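Local coordinates for protein dihydroneopterin aldolase (PDB 3V9O) that belongs to the dihydroneopterin aldolase family, forms a four-subunit assembly from antiparallel sheet and paired helices, and holds guanine in its pocket, at residues 55-60 against 109-114. Sequence-based numbering, arbitrary orientation.
Sequences LFVPLA and DAVRAV. With EDO (1,2-ethanediol), chain B.
F56 meets both R112 and A113 through its backbone, and this two-against-one pairing is a classic beta bulge where strand 113-120 begins beside the end of strand 47-58. The amide N of F56 gives an almost straight hydrogen bond to A113 O (2.9 Å, 175°). The carbonyl of F56 is gripped twice: R112 N gives it a short bond (R112 N to F56 O 2.8 Å), while A113 N adds a weak, longer one. Beyond the bulge, A110 O turns in towards P58 CD at 3.1 Å and the CA of V57; it faces these C-H groups, and although buried it has no hydrogen-bond partner in the model.

R112 bends at chi2 and chi3, which folds its guanidinium back beside the ring of P58. Its NE donates to O2 and its NH2 to O1 of one ethanediol, probably a crystallisation component, each at 3.1 Å. NH1 turns instead to the carboxylate of D21 and the carbonyl of R18.

On one face of the sheet, L55 has CG anti to its own N (chi1 -157°), and its CD1 touches both V111 CG1 (3.7 Å) and V114 CG2. L105 of helix 94-106 touches both L55 and V114 on this side. On the other face, F56 CD1 rests against A113 CB, with A113 O at the ring edge and F135 meeting the ring at a small interplanar angle.

In this antiparallel sheet, then, regular pairing stops at the bulge; across this contact the chain from A110 meets strand 47-58 through apolar packing and one C-H...O contact, while K138 bonds to V111 and R112. The paired backbone groups fix the strand register, whereas the arginine ties the bulge to the segment before strand 22-34.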
loop_
_atom_site.group_PDB
_atom_site.type_symbol
_atom_site.label_atom_id
_atom_site.label_comp_id
_atom_site.label_asym_id
_atom_site.label_seq_id
_atom_site.Cartn_x
_atom_site.Cartn_y
_atom_site.Cartn_z
ATOM N N LEU A 55 -9.669 6.972 -10.030
ATOM C CA LEU A 55 -9.850 8.062 -10.960
ATOM C C LEU A 55 -9.372 9.345 -10.285
ATOM O O LEU A 55 -9.821 9.659 -9.161
ATOM C CB LEU A 55 -11.360 8.084 -11.303
ATOM C CG LEU A 55 -11.858 8.689 -12.559
ATOM C CD1 LEU A 55 -11.224 7.903 -13.729
ATOM C CD2 LEU A 55 -13.378 8.480 -12.571
ATOM N N PHE A 56 -8.485 10.109 -10.911
ATOM C CA PHE A 56 -7.968 11.394 -10.356
ATOM C C PHE A 56 -8.663 12.522 -11.051
ATOM O O PHE A 56 -8.534 12.639 -12.289
ATOM C CB PHE A 56 -6.446 11.466 -10.431
ATOM C CG PHE A 56 -5.814 10.323 -9.640
ATOM C CD1 PHE A 56 -5.610 9.053 -10.206
ATOM C CD2 PHE A 56 -5.472 10.582 -8.317
ATOM C CE1 PHE A 56 -5.081 7.994 -9.407
ATOM C CE2 PHE A 56 -4.918 9.564 -7.554
ATOM C CZ PHE A 56 -4.718 8.306 -8.104
ATOM N N VAL A 57 -9.423 13.303 -10.291
ATOM C CA VAL A 57 -10.201 14.414 -10.841
ATOM C C VAL A 57 -9.803 15.726 -10.125
ATOM O O VAL A 57 -9.626 15.712 -8.880
ATOM C CB VAL A 57 -11.732 14.099 -10.739
ATOM C CG1 VAL A 57 -12.036 12.809 -11.474
ATOM C CG2 VAL A 57 -12.180 13.928 -9.286
ATOM N N PRO A 58 -9.666 16.841 -10.823
ATOM C CA PRO A 58 -9.209 18.068 -10.167
ATOM C C PRO A 58 -10.168 18.531 -9.067
ATOM O O PRO A 58 -11.387 18.503 -9.264
ATOM C CB PRO A 58 -9.198 19.107 -11.315
ATOM C CG PRO A 58 -8.909 18.227 -12.529
ATOM C CD PRO A 58 -9.688 16.969 -12.301
ATOM N N LEU A 59 -9.621 18.950 -7.912
ATOM C CA LEU A 59 -10.426 19.621 -6.895
ATOM C C LEU A 59 -11.189 20.789 -7.461
ATOM O O LEU A 59 -12.328 21.042 -7.080
ATOM C CB LEU A 59 -9.525 20.079 -5.734
ATOM C CG LEU A 59 -8.840 18.906 -4.997
ATOM C CD1 LEU A 59 -7.781 19.378 -3.997
ATOM C CD2 LEU A 59 -9.878 18.038 -4.268
ATOM N N ALA A 60 -10.583 21.567 -8.372
ATOM C CA ALA A 60 -11.229 22.758 -8.853
ATOM C C ALA A 60 -12.508 22.429 -9.611
ATOM O O ALA A 60 -13.393 23.298 -9.752
ATOM C CB ALA A 60 -10.274 23.581 -9.723
ATOM N N ASP A 109 -13.550 14.973 -19.774
ATOM C CA ASP A 109 -12.827 16.212 -19.553
ATOM C C ASP A 109 -12.302 16.385 -18.120
ATOM O O ASP A 109 -11.261 17.004 -17.897
ATOM C CB ASP A 109 -13.719 17.371 -19.893
ATOM C CG ASP A 109 -13.998 17.453 -21.382
ATOM O OD1 ASP A 109 -14.987 16.860 -21.775
ATOM O OD2 ASP A 109 -13.264 18.142 -22.101
ATOM N N ALA A 110 -13.055 15.911 -17.131
ATOM C CA ALA A 110 -12.654 16.190 -15.751
ATOM C C ALA A 110 -11.778 15.083 -15.188
ATOM O O ALA A 110 -11.529 15.133 -13.954
ATOM C CB ALA A 110 -13.905 16.418 -14.894
ATOM N N VAL A 111 -11.341 14.087 -15.991
ATOM C CA VAL A 111 -10.433 13.056 -15.508
ATOM C C VAL A 111 -9.003 13.440 -15.911
ATOM O O VAL A 111 -8.691 13.608 -17.119
ATOM C CB VAL A 111 -10.854 11.700 -16.056
ATOM C CG1 VAL A 111 -9.819 10.623 -15.720
ATOM C CG2 VAL A 111 -12.255 11.295 -15.459
ATOM N N ARG A 112 -8.115 13.567 -14.929
ATOM C CA ARG A 112 -6.697 13.861 -15.112
ATOM C C ARG A 112 -5.892 12.587 -15.288
ATOM O O ARG A 112 -4.912 12.550 -16.017
ATOM C CB ARG A 112 -6.209 14.590 -13.882
ATOM C CG ARG A 112 -4.697 14.738 -13.684
ATOM C CD ARG A 112 -4.164 15.855 -14.551
ATOM N NE ARG A 112 -4.914 17.125 -14.480
ATOM C CZ ARG A 112 -4.780 18.044 -13.511
ATOM N NH1 ARG A 112 -3.917 17.856 -12.509
ATOM N NH2 ARG A 112 -5.504 19.169 -13.562
ATOM N N ALA A 113 -6.265 11.506 -14.566
ATOM C CA ALA A 113 -5.488 10.262 -14.595
ATOM C C ALA A 113 -6.343 9.094 -14.164
ATOM O O ALA A 113 -7.368 9.328 -13.463
ATOM C CB ALA A 113 -4.270 10.335 -13.675
ATOM N N VAL A 114 -5.932 7.897 -14.530
ATOM C CA VAL A 114 -6.632 6.714 -14.049
ATOM C C VAL A 114 -5.645 5.587 -13.786
ATOM O O VAL A 114 -4.625 5.439 -14.492
ATOM C CB VAL A 114 -7.770 6.354 -15.016
ATOM C CG1 VAL A 114 -7.225 5.986 -16.362
ATOM C CG2 VAL A 114 -8.637 5.203 -14.422
HETATM C C1 EDO B . -8.736 18.514 -16.301
HETATM O O1 EDO B . -7.710 19.380 -15.778
HETATM C C2 EDO B . -8.197 17.090 -16.346
HETATM O O2 EDO B . -6.844 16.997 -16.857
#